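Local coordinates for cysteine desulfurase (Elizabethkingia anophelis NUHP1, PDB 5VPR), which probably removes sulfur (or selenium) from L-cysteine and related amino acids to leave L-alanine, using covalently held pyridoxal 5'-phosphate, at residues D92-F97 with G245-L250; A111-I116 with Q137-R142; K118-I123 with K170-S175; N201-I206 with D223-A228. One frame throughout, in Å; residues are numbered along the deposited sequence.

Interaction 1: residues D92-F97 with G245-L250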
loop_
_atom_site.group_PDB
_atom_site.type_symbol
_atom_site.label_atom_id
_atom_site.label_comp_id
_atom_site.label_asym_id
_atom_site.label_seq_id
_atom_site.Cartn_x
_atom_site.Cartn_y
_atom_site.Cartn_z
ATOM N N ASP A 92 20.965 3.419 3.926
ATOM C CA ASP A 92 20.502 2.074 3.615
ATOM C C ASP A 92 20.077 1.345 4.884
ATOM O O ASP A 92 19.096 0.604 4.869
ATOM C CB ASP A 92 21.581 1.291 2.861
ATOM C CG ASP A 92 22.836 1.056 3.693
ATOM O OD1 ASP A 92 23.133 1.867 4.596
ATOM O OD2 ASP A 92 23.521 0.050 3.439
ATOM N N TYR A 93 20.762 1.595 6.012
ATOM C CA TYR A 93 20.410 0.851 7.215
ATOM C C TYR A 93 19.115 1.315 7.864
ATOM O O TYR A 93 18.702 0.711 8.862
ATOM C CB TYR A 93 21.550 0.903 8.238
ATOM C CG TYR A 93 22.107 2.285 8.545
ATOM C CD1 TYR A 93 21.433 3.165 9.390
ATOM C CD2 TYR A 93 23.329 2.691 8.016
ATOM C CE1 TYR A 93 21.957 4.423 9.685
ATOM C CE2 TYR A 93 23.861 3.938 8.305
ATOM C CZ TYR A 93 23.175 4.796 9.141
ATOM O OH TYR A 93 23.709 6.035 9.414
ATOM N N GLU A 94 18.456 2.348 7.333
ATOM C CA GLU A 94 17.109 2.693 7.771
ATOM C C GLU A 94 16.034 1.881 7.058
ATOM O O GLU A 94 14.855 1.985 7.421
ATOM C CB GLU A 94 16.858 4.204 7.564
ATOM C CG GLU A 94 17.764 5.102 8.458
ATOM C CD GLU A 94 17.658 6.606 8.152
ATOM O OE1 GLU A 94 17.571 6.980 6.962
ATOM O OE2 GLU A 94 17.671 7.412 9.113
ATOM N N VAL A 95 16.403 1.074 6.064
ATOM C CA VAL A 95 15.445 0.292 5.285
ATOM C C VAL A 95 15.464 -1.132 5.827
ATOM O O VAL A 95 16.470 -1.838 5.699
ATOM C CB VAL A 95 15.778 0.331 3.788
ATOM C CG1 VAL A 95 14.721 -0.437 2.968
ATOM C CG2 VAL A 95 15.903 1.780 3.299
ATOM N N LEU A 96 14.372 -1.558 6.453
ATOM C CA LEU A 96 14.266 -2.905 7.010
ATOM C C LEU A 96 13.352 -3.765 6.145
ATOM O O LEU A 96 12.239 -3.349 5.808
ATOM C CB LEU A 96 13.736 -2.880 8.443
ATOM C CG LEU A 96 14.265 -1.800 9.393
ATOM C CD1 LEU A 96 13.550 -1.929 10.734
ATOM C CD2 LEU A 96 15.773 -1.877 9.579
ATOM N N PHE A 97 13.813 -4.970 5.809
ATOM C CA PHE A 97 12.979 -5.948 5.115
ATOM C C PHE A 97 12.023 -6.611 6.101
ATOM O O PHE A 97 12.433 -7.061 7.177
ATOM C CB PHE A 97 13.843 -7.016 4.432
ATOM C CG PHE A 97 14.698 -6.494 3.294
ATOM C CD1 PHE A 97 16.092 -6.499 3.392
ATOM C CD2 PHE A 97 14.112 -6.016 2.126
ATOM C CE1 PHE A 97 16.891 -6.025 2.339
ATOM C CE2 PHE A 97 14.895 -5.545 1.065
ATOM C CZ PHE A 97 16.290 -5.545 1.173
ATOM N N GLY A 245 12.595 3.383 9.053
ATOM C CA GLY A 245 12.563 4.234 10.227
ATOM C C GLY A 245 13.760 5.162 10.297
ATOM O O GLY A 245 14.867 4.749 9.947
ATOM N N LYS A 246 13.554 6.414 10.719
ATOM C CA LYS A 246 14.676 7.293 11.032
ATOM C C LYS A 246 15.661 6.571 11.930
ATOM O O LYS A 246 15.265 5.968 12.930
ATOM C CB LYS A 246 14.202 8.566 11.743
ATOM C CG LYS A 246 13.476 9.582 10.888
ATOM C CD LYS A 246 13.416 10.910 11.649
ATOM C CE LYS A 246 12.395 11.867 11.045
ATOM N NZ LYS A 246 12.285 13.131 11.833
ATOM N N ALA A 247 16.947 6.628 11.566
ATOM C CA ALA A 247 17.975 5.992 12.394
ATOM C C ALA A 247 17.884 6.465 13.837
ATOM O O ALA A 247 17.987 5.661 14.771
ATOM C CB ALA A 247 19.371 6.276 11.834
ATOM N N SER A 248 17.666 7.770 14.041
ATOM C CA SER A 248 17.609 8.294 15.402
ATOM C C SER A 248 16.424 7.736 16.187
ATOM O O SER A 248 16.461 7.729 17.422
ATOM C CB SER A 248 17.553 9.823 15.374
ATOM O OG SER A 248 16.500 10.274 14.537
ATOM N N VAL A 249 15.383 7.264 15.505
ATOM C CA VAL A 249 14.234 6.675 16.184
ATOM C C VAL A 249 14.410 5.177 16.380
ATOM O O VAL A 249 14.117 4.650 17.460
ATOM C CB VAL A 249 12.959 6.999 15.393
ATOM C CG1 VAL A 249 11.758 6.275 15.985
ATOM C CG2 VAL A 249 12.747 8.500 15.394
ATOM N N LEU A 250 14.883 4.483 15.337
ATOM C CA LEU A 250 15.169 3.055 15.453
ATOM C C LEU A 250 16.106 2.772 16.619
ATOM O O LEU A 250 15.910 1.803 17.363
ATOM C CB LEU A 250 15.775 2.533 14.150
ATOM C CG LEU A 250 14.822 2.433 12.956
ATOM C CD1 LEU A 250 15.526 1.767 11.790
ATOM C CD2 LEU A 250 13.541 1.696 13.320
#
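E94 and G245 meet where strand 95-98 begins and its antiparallel neighbour 241-245 ends: G245 N donates its hydrogen to E94 O, 3.1 Å away and in the plane of that carbonyl. On one side of this bond the two strands run together; on the other the chains diverge, back into the 3-10 turn 92-94 and on through K246, the N-cap residue, into the short helix 247-250. The E94 side chain bridges that divergence. With its chain extended beyond CG, it passes G245 O, which lies 3.3 Å from CG, and ends at the helix start, where OE2 takes the N-H of A247 at 2.7 Å and 162°. The donor comes to the anti side of the carboxylate, 20° out of its plane. The carboxylate probably gains a little from the exposed N-H at the start of this one-turn helix, and OE1 is held in turn by H91 N. A247 also turns its CB to the edge of the Y93 ring, 3.8 Å from CE1. The ring is swung between the backbone N and carbonyl of Y93 (chi1 50°), and H91 stacks on it. On the L96 side the contact is apolar and looser, L96 CD2 standing 4.3 Å from L250 CD1. Around this corner, V95 leans on V83 of helix 67-87, L250 packs on F226 of strand 226-230, and K246 reaches D223 in a salt bridge.

Interaction 2: residues A111-I116 with Q137-R142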
loop_
_atom_site.group_PDB
_atom_site.type_symbol
_atom_site.label_atom_id
_atom_site.label_comp_id
_atom_site.label_asym_id
_atom_site.label_seq_id
_atom_site.Cartn_x
_atom_site.Cartn_y
_atom_site.Cartn_z
ATOM N N ALA A 111 7.859 -3.044 19.876
ATOM C CA ALA A 111 9.059 -2.362 20.346
ATOM C C ALA A 111 8.740 -1.079 21.120
ATOM O O ALA A 111 9.563 -0.644 21.930
ATOM C CB ALA A 111 9.989 -2.069 19.165
ATOM N N MET A 112 7.566 -0.469 20.909
ATOM C CA MET A 112 7.205 0.724 21.676
ATOM C C MET A 112 6.854 0.404 23.123
ATOM O O MET A 112 6.819 1.327 23.947
ATOM C CB MET A 112 6.013 1.460 21.051
ATOM C CG MET A 112 6.292 2.164 19.735
ATOM S SD MET A 112 7.378 3.590 19.882
ATOM C CE MET A 112 6.460 4.596 21.049
ATOM N N THR A 113 6.579 -0.870 23.437
ATOM C CA THR A 113 6.032 -1.235 24.744
ATOM C C THR A 113 6.811 -0.592 25.885
ATOM O O THR A 113 6.215 -0.090 26.848
ATOM C CB THR A 113 6.019 -2.762 24.907
ATOM O OG1 THR A 113 5.137 -3.348 23.939
ATOM C CG2 THR A 113 5.550 -3.154 26.317
ATOM N N ASP A 114 8.142 -0.562 25.776
ATOM C CA ASP A 114 8.979 -0.031 26.844
ATOM C C ASP A 114 8.957 1.491 26.925
ATOM O O ASP A 114 9.269 2.041 27.986
ATOM C CB ASP A 114 10.424 -0.514 26.673
ATOM C CG ASP A 114 10.660 -1.896 27.275
ATOM O OD1 ASP A 114 9.747 -2.425 27.950
ATOM O OD2 ASP A 114 11.762 -2.453 27.075
ATOM N N LEU A 115 8.593 2.186 25.849
ATOM C CA LEU A 115 8.573 3.643 25.862
ATOM C C LEU A 115 7.210 4.225 26.228
ATOM O O LEU A 115 7.049 5.448 26.192
ATOM C CB LEU A 115 9.015 4.187 24.499
ATOM C CG LEU A 115 10.379 3.726 23.973
ATOM C CD1 LEU A 115 10.536 4.112 22.503
ATOM C CD2 LEU A 115 11.506 4.304 24.794
ATOM N N ILE A 116 6.232 3.396 26.583
ATOM C CA ILE A 116 4.878 3.858 26.872
ATOM C C ILE A 116 4.564 3.553 28.328
ATOM O O ILE A 116 4.608 2.388 28.741
ATOM C CB ILE A 116 3.841 3.199 25.954
ATOM C CG1 ILE A 116 4.286 3.299 24.502
ATOM C CG2 ILE A 116 2.491 3.859 26.155
ATOM C CD1 ILE A 116 4.514 4.702 24.055
ATOM N N GLN A 137 -4.200 -1.593 19.721
ATOM C CA GLN A 137 -5.118 -1.921 20.806
ATOM C C GLN A 137 -4.447 -2.846 21.811
ATOM O O GLN A 137 -4.675 -2.734 23.020
ATOM C CB GLN A 137 -6.400 -2.553 20.254
ATOM N N MET A 138 -3.592 -3.753 21.326
ATOM C CA MET A 138 -2.863 -4.646 22.221
ATOM C C MET A 138 -1.753 -3.904 22.960
ATOM O O MET A 138 -1.491 -4.181 24.137
ATOM C CB MET A 138 -2.297 -5.830 21.430
ATOM N N LEU A 139 -1.085 -2.963 22.288
ATOM C CA LEU A 139 -0.069 -2.159 22.962
ATOM C C LEU A 139 -0.674 -1.363 24.109
ATOM O O LEU A 139 -0.072 -1.250 25.184
ATOM C CB LEU A 139 0.621 -1.229 21.960
ATOM C CG LEU A 139 1.484 -0.097 22.526
ATOM C CD1 LEU A 139 2.644 -0.638 23.330
ATOM C CD2 LEU A 139 1.985 0.816 21.409
ATOM N N CYS A 140 -1.874 -0.806 23.904
ATOM C CA CYS A 140 -2.562 -0.121 24.993
ATOM C C CYS A 140 -3.001 -1.090 26.086
ATOM O O CYS A 140 -3.115 -0.693 27.249
ATOM C CB CYS A 140 -3.769 0.650 24.456
ATOM S SG CYS A 140 -3.343 2.052 23.391
ATOM N N GLN A 141 -3.262 -2.354 25.740
ATOM C CA GLN A 141 -3.615 -3.336 26.761
ATOM C C GLN A 141 -2.413 -3.678 27.634
ATOM O O GLN A 141 -2.550 -3.826 28.854
ATOM C CB GLN A 141 -4.187 -4.598 26.112
ATOM N N ARG A 142 -1.229 -3.805 27.029
ATOM C CA ARG A 142 -0.017 -4.076 27.799
ATOM C C ARG A 142 0.323 -2.908 28.712
ATOM O O ARG A 142 0.386 -3.053 29.936
ATOM C CB ARG A 142 1.150 -4.364 26.856
ATOM C CG ARG A 142 0.987 -5.628 26.066
ATOM C CD ARG A 142 2.282 -6.007 25.394
ATOM N NE ARG A 142 2.743 -5.020 24.417
ATOM C CZ ARG A 142 2.303 -4.940 23.163
ATOM N NH1 ARG A 142 1.356 -5.761 22.731
ATOM N NH2 ARG A 142 2.800 -4.026 22.344
#
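T113 and R142 clasp each other at the outer margin of an apolar contact between helix 134-142 and the turn that leads from helix 101-111 to strand 121-125. L139 supplies the apolar centre. Its CG stands anti to the backbone N (chi1 167°), which sends the two methyls across to the turn: CD1 settles 3.7 Å from T113 CA and reaches I116 CG1 at 4.4 Å, while CD2 comes to 4.1 Å from M112 CB. One turn further along the helix, R142 bends at chi3 (-63°) to lay its guanidinium side-on to the threonine, the two side chains crossing at about a right angle. Both NE and NH2 point at a single atom, with T113 OG1 3.0 Å from R142 NE and 2.9 Å from R142 NH2, close to the guanidinium plane. One face of that group rests on its own helix, over L139 CA and offset toward the rim. Beyond the pair, I116 packs on A145 and M112 on L173 of strand 171-177, so the turn also lies against the sheet. Sharing one acceptor between two N-H groups leaves both bonds bent, near 140°. T113 OG1 is itself bonded to Y110 O, a carbonyl that can only accept, so the hydroxyl hydrogen is spent there and the oxygen is left to receive the arginine: a polar clasp on the exposed side of a greasy contact.

Interaction 3: residues K118-I123 with K170-S175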
loop_
_atom_site.group_PDB
_atom_site.type_symbol
_atom_site.label_atom_id
_atom_site.label_comp_id
_atom_site.label_asym_id
_atom_site.label_seq_id
_atom_site.Cartn_x
_atom_site.Cartn_y
_atom_site.Cartn_z
ATOM N N LYS A 118 2.077 4.622 32.069
ATOM C CA LYS A 118 0.765 4.187 32.544
ATOM C C LYS A 118 -0.402 5.038 32.054
ATOM O O LYS A 118 -1.548 4.595 32.163
ATOM C CB LYS A 118 0.748 4.159 34.075
ATOM N N ASP A 119 -0.166 6.247 31.547
ATOM C CA ASP A 119 -1.297 7.039 31.071
ATOM C C ASP A 119 -0.943 7.839 29.825
ATOM O O ASP A 119 -1.526 8.902 29.577
ATOM C CB ASP A 119 -1.827 7.968 32.166
ATOM C CG ASP A 119 -3.128 7.466 32.779
ATOM O OD1 ASP A 119 -4.009 7.007 32.020
ATOM O OD2 ASP A 119 -3.271 7.526 34.019
ATOM N N ASP A 120 0.004 7.342 29.033
ATOM C CA ASP A 120 0.311 7.929 27.741
ATOM C C ASP A 120 -0.820 7.638 26.757
ATOM O O ASP A 120 -1.748 6.878 27.042
ATOM C CB ASP A 120 1.642 7.392 27.215
ATOM C CG ASP A 120 2.812 7.780 28.102
ATOM O OD1 ASP A 120 2.679 8.777 28.846
ATOM O OD2 ASP A 120 3.859 7.098 28.051
ATOM N N GLU A 121 -0.744 8.259 25.582
ATOM C CA GLU A 121 -1.814 8.166 24.598
ATOM C C GLU A 121 -1.257 7.806 23.227
ATOM O O GLU A 121 -0.161 8.244 22.852
ATOM C CB GLU A 121 -2.608 9.482 24.531
ATOM C CG GLU A 121 -3.129 9.942 25.887
ATOM C CD GLU A 121 -4.067 11.129 25.799
ATOM O OE1 GLU A 121 -4.705 11.455 26.822
ATOM O OE2 GLU A 121 -4.171 11.738 24.715
ATOM N N ILE A 122 -2.015 6.980 22.499
ATOM C CA ILE A 122 -1.724 6.571 21.129
ATOM C C ILE A 122 -2.898 7.014 20.264
ATOM O O ILE A 122 -4.056 6.745 20.603
ATOM C CB ILE A 122 -1.528 5.044 21.016
ATOM C CG1 ILE A 122 -0.423 4.552 21.953
ATOM C CG2 ILE A 122 -1.227 4.644 19.586
ATOM C CD1 ILE A 122 0.908 5.209 21.721
ATOM N N ILE A 123 -2.607 7.688 19.155
ATOM C CA ILE A 123 -3.631 8.173 18.235
ATOM C C ILE A 123 -3.491 7.415 16.920
ATOM O O ILE A 123 -2.394 7.334 16.356
ATOM C CB ILE A 123 -3.524 9.695 18.013
ATOM C CG1 ILE A 123 -3.684 10.447 19.337
ATOM C CG2 ILE A 123 -4.565 10.140 17.020
ATOM C CD1 ILE A 123 -3.599 11.987 19.220
ATOM N N LYS A 170 1.260 13.812 26.598
ATOM C CA LYS A 170 0.888 12.411 26.734
ATOM C C LYS A 170 0.999 11.636 25.426
ATOM O O LYS A 170 1.122 10.406 25.462
ATOM C CB LYS A 170 -0.539 12.311 27.277
ATOM C CG LYS A 170 -0.697 12.835 28.697
ATOM C CD LYS A 170 0.033 11.927 29.673
ATOM C CE LYS A 170 -0.203 12.355 31.116
ATOM N NZ LYS A 170 0.491 11.446 32.071
ATOM N N THR A 171 0.966 12.318 24.280
ATOM C CA THR A 171 0.925 11.639 22.984
ATOM C C THR A 171 2.292 11.062 22.646
ATOM O O THR A 171 3.249 11.811 22.425
ATOM C CB THR A 171 0.501 12.593 21.871
ATOM O OG1 THR A 171 -0.588 13.425 22.303
ATOM C CG2 THR A 171 0.102 11.778 20.643
ATOM N N LYS A 172 2.383 9.736 22.554
ATOM C CA LYS A 172 3.658 9.101 22.272
ATOM C C LYS A 172 3.767 8.528 20.871
ATOM O O LYS A 172 4.887 8.354 20.377
ATOM C CB LYS A 172 3.931 7.990 23.291
ATOM C CG LYS A 172 4.037 8.498 24.721
ATOM C CD LYS A 172 5.006 9.680 24.805
ATOM C CE LYS A 172 5.008 10.335 26.179
ATOM N NZ LYS A 172 5.585 9.443 27.215
ATOM N N LEU A 173 2.645 8.231 20.219
ATOM C CA LEU A 173 2.686 7.674 18.881
ATOM C C LEU A 173 1.401 8.027 18.152
ATOM O O LEU A 173 0.306 7.937 18.715
ATOM C CB LEU A 173 2.886 6.155 18.898
ATOM C CG LEU A 173 3.139 5.621 17.483
ATOM C CD1 LEU A 173 4.401 4.811 17.389
ATOM C CD2 LEU A 173 1.952 4.815 16.995
ATOM N N VAL A 174 1.556 8.454 16.908
ATOM C CA VAL A 174 0.448 8.750 16.015
ATOM C C VAL A 174 0.653 7.897 14.779
ATOM O O VAL A 174 1.737 7.913 14.184
ATOM C CB VAL A 174 0.379 10.243 15.640
ATOM C CG1 VAL A 174 -0.768 10.495 14.643
ATOM C CG2 VAL A 174 0.233 11.108 16.894
ATOM N N SER A 175 -0.369 7.144 14.405
ATOM C CA SER A 175 -0.283 6.254 13.254
ATOM C C SER A 175 -1.415 6.570 12.290
ATOM O O SER A 175 -2.590 6.517 12.668
ATOM C CB SER A 175 -0.345 4.790 13.678
ATOM O OG SER A 175 -0.354 3.977 12.518
HETATM O O HOH W 1 -3.037 12.507 22.454
#
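E121 and I123 zip onto K170-S175 as parallel neighbours in the seven-stranded mixed sheet of the protein. The ladder begins before the strand proper, with E121 N on K170 O at 2.8 Å, the donor well above the plane of that carbonyl. It goes on through K172 N to E121 O, then I123 N to L173 O at 3.0 Å and S175 N to I123 O at 2.8 Å, these three nearly straight. E121 sits beside T171 and I123 beside V174, so two residues, K172 and L173, stand against the single I122: a beta bulge, with K172 at a near-helical psi of -23°. This sheet is the core of the large domain in the fold-type I pyridoxal-phosphate enzymes, to which class-V aminotransferases belong. The bulge turns the K172 side chain toward the other strand, where bends at chi2 and chi4 bring NZ to 3.0 Å from D120 OD2, a salt bridge whose hydrogen bond is weak; K117 N also binds that oxygen. On the face of E121, T171 and I123, a water receives the hydroxyl hydrogen of T171 and donates to E121 OE2 at 2.6 Å, while R148 adds a salt bridge to the same oxygen and S168 N binds T171 OG1. I123 CD1 lies 4.0 Å from T171 CG2. Across the sheet, I122 CD1 presses on L173 CB at 3.6 Å, beneath C140 and W136 of helix 134-142.

Interaction 4: residues N201-I206 with D223-A228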
loop_
_atom_site.group_PDB
_atom_site.type_symbol
_atom_site.label_atom_id
_atom_site.label_comp_id
_atom_site.label_asym_id
_atom_site.label_seq_id
_atom_site.Cartn_x
_atom_site.Cartn_y
_atom_site.Cartn_z
ATOM N N ASN A 201 5.553 15.468 21.208
ATOM C CA ASN A 201 6.797 14.752 20.949
ATOM C C ASN A 201 6.530 13.312 20.513
ATOM O O ASN A 201 7.364 12.434 20.721
ATOM C CB ASN A 201 7.708 14.768 22.181
ATOM C CG ASN A 201 8.423 16.108 22.375
ATOM O OD1 ASN A 201 8.728 16.808 21.409
ATOM N ND2 ASN A 201 8.693 16.464 23.629
ATOM N N ALA A 202 5.367 13.061 19.921
ATOM C CA ALA A 202 4.990 11.714 19.499
ATOM C C ALA A 202 5.832 11.244 18.318
ATOM O O ALA A 202 6.250 12.035 17.474
ATOM C CB ALA A 202 3.504 11.677 19.104
ATOM N N PHE A 203 6.068 9.932 18.257
ATOM C CA PHE A 203 6.538 9.317 17.024
ATOM C C PHE A 203 5.411 9.272 15.999
ATOM O O PHE A 203 4.236 9.120 16.344
ATOM C CB PHE A 203 7.046 7.886 17.273
ATOM C CG PHE A 203 8.310 7.799 18.107
ATOM C CD1 PHE A 203 8.713 6.582 18.642
ATOM C CD2 PHE A 203 9.093 8.918 18.348
ATOM C CE1 PHE A 203 9.876 6.485 19.413
ATOM C CE2 PHE A 203 10.253 8.828 19.117
ATOM C CZ PHE A 203 10.642 7.609 19.648
ATOM N N ILE A 204 5.775 9.362 14.722
ATOM C CA ILE A 204 4.801 9.376 13.637
ATOM C C ILE A 204 4.995 8.134 12.768
ATOM O O ILE A 204 6.021 7.994 12.090
ATOM C CB ILE A 204 4.908 10.643 12.792
ATOM C CG1 ILE A 204 4.673 11.875 13.671
ATOM C CG2 ILE A 204 3.913 10.576 11.633
ATOM C CD1 ILE A 204 4.859 13.158 12.941
ATOM N N PHE A 205 3.995 7.262 12.748
ATOM C CA PHE A 205 4.017 6.055 11.919
ATOM C C PHE A 205 3.078 6.262 10.738
ATOM O O PHE A 205 1.874 6.465 10.929
ATOM C CB PHE A 205 3.592 4.832 12.741
ATOM C CG PHE A 205 3.691 3.505 12.011
ATOM C CD1 PHE A 205 4.688 2.597 12.338
ATOM C CD2 PHE A 205 2.771 3.148 11.044
ATOM C CE1 PHE A 205 4.776 1.361 11.698
ATOM C CE2 PHE A 205 2.857 1.904 10.398
ATOM C CZ PHE A 205 3.871 1.018 10.728
ATOM N N ILE A 206 3.615 6.176 9.524
ATOM C CA ILE A 206 2.817 6.275 8.305
ATOM C C ILE A 206 2.732 4.891 7.656
ATOM O O ILE A 206 3.755 4.301 7.293
ATOM C CB ILE A 206 3.403 7.295 7.323
ATOM C CG1 ILE A 206 3.540 8.668 7.996
ATOM C CG2 ILE A 206 2.481 7.410 6.101
ATOM C CD1 ILE A 206 2.199 9.294 8.337
ATOM N N ASP A 223 9.171 13.656 6.564
ATOM C CA ASP A 223 9.504 13.722 7.984
ATOM C C ASP A 223 8.667 12.748 8.822
ATOM O O ASP A 223 8.360 13.010 9.989
ATOM C CB ASP A 223 9.366 15.163 8.509
ATOM C CG ASP A 223 9.946 15.319 9.887
ATOM O OD1 ASP A 223 11.016 14.710 10.129
ATOM O OD2 ASP A 223 9.324 16.008 10.722
ATOM N N CYS A 224 8.297 11.596 8.258
ATOM C CA CYS A 224 7.750 10.536 9.092
ATOM C C CYS A 224 8.864 9.915 9.934
ATOM O O CYS A 224 10.047 9.972 9.577
ATOM C CB CYS A 224 7.094 9.459 8.224
ATOM S SG CYS A 224 8.258 8.843 6.977
ATOM N N ASP A 225 8.491 9.337 11.075
ATOM C CA ASP A 225 9.460 8.546 11.831
ATOM C C ASP A 225 9.530 7.104 11.342
ATOM O O ASP A 225 10.601 6.484 11.406
ATOM C CB ASP A 225 9.111 8.553 13.314
ATOM C CG ASP A 225 9.287 9.925 13.938
ATOM O OD1 ASP A 225 10.373 10.506 13.768
ATOM O OD2 ASP A 225 8.337 10.414 14.573
ATOM N N PHE A 226 8.404 6.570 10.870
ATOM C CA PHE A 226 8.313 5.240 10.279
ATOM C C PHE A 226 7.471 5.321 9.017
ATOM O O PHE A 226 6.530 6.112 8.938
ATOM C CB PHE A 226 7.641 4.217 11.200
ATOM C CG PHE A 226 8.236 4.123 12.548
ATOM C CD1 PHE A 226 7.687 4.828 13.607
ATOM C CD2 PHE A 226 9.336 3.316 12.776
ATOM C CE1 PHE A 226 8.230 4.737 14.870
ATOM C CE2 PHE A 226 9.886 3.225 14.041
ATOM C CZ PHE A 226 9.335 3.934 15.086
ATOM N N PHE A 227 7.787 4.465 8.044
ATOM C CA PHE A 227 7.009 4.366 6.815
ATOM C C PHE A 227 6.988 2.903 6.405
ATOM O O PHE A 227 8.049 2.314 6.221
ATOM C CB PHE A 227 7.603 5.229 5.692
ATOM C CG PHE A 227 6.742 5.277 4.447
ATOM C CD1 PHE A 227 5.709 6.198 4.336
ATOM C CD2 PHE A 227 6.963 4.395 3.393
ATOM C CE1 PHE A 227 4.906 6.246 3.196
ATOM C CE2 PHE A 227 6.156 4.426 2.251
ATOM C CZ PHE A 227 5.128 5.361 2.151
ATOM N N ALA A 228 5.798 2.309 6.277
ATOM C CA ALA A 228 5.689 0.877 6.014
ATOM C C ALA A 228 4.858 0.605 4.763
ATOM O O ALA A 228 3.858 1.289 4.511
ATOM C CB ALA A 228 5.080 0.156 7.227
#
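The rings of F205 and F226 lie beside each other at an oblique 36°, centroids 5.8 Å apart. From F205, CD1 comes to 3.6 Å from F226 CB and CZ to 3.8 Å from A228 CB. The edge of the F226 ring meets F203 through CE1, which lies 4.1 Å from F203 CB. These residues share one face of a parallel strand pair, the two ends of the beta-alpha-beta unit 203-207, 219-222, 226-230. The second strand ends three residues before K233, which carries the pyridoxal phosphate covalently. On the opposite face, I206 spreads its two branches: CG1 touches C224 CB at 3.6 Å, while CG2 goes to CD1 of the F227 ring; I189 of helix 189-199 packs on I206. The backbone ladder runs from F226 N to I204 O, from I206 N to F226 O and from A228 N to I206 O. V249 of helix 247-250 packs on F226 from outside the pair. At the entrance to the strands, D225 folds its carboxylate back, CG beside its own backbone N (chi1 -68°), and OD2 forms a salt bridge with R197. I204 is thereby gripped at both ends: its carbonyl accepts D225 N as well as F226 N, both in the carbonyl plane, and its N-H goes to the anti lone pair of D225 OD2 at 2.8 Å.

In the fold
Interactions 3 and 4 lie within the seven-stranded sheet and are buried backbone ladders; their strands 171-177 and 203-207 are neighbours, bonded through V174 with F203 and F205. Interaction 1 sits at the far end of that sheet, where ladder gives way to a carboxylate at a helix start, and meets interaction 4 in the K246-D223 salt bridge and the packing of V249 on F226. Interaction 2 lies outside the sheet, its polar pair toward solvent; M112 touches both L173 and F203, linking it to interactions 3 and 4. Charge gathers at strand ends, D120 with K172 and D225 with R197, while further along the strands the side-chain contacts are mostly apolar. Interactions 1 and 2 do not touch, their nearest atoms about 6 Å apart.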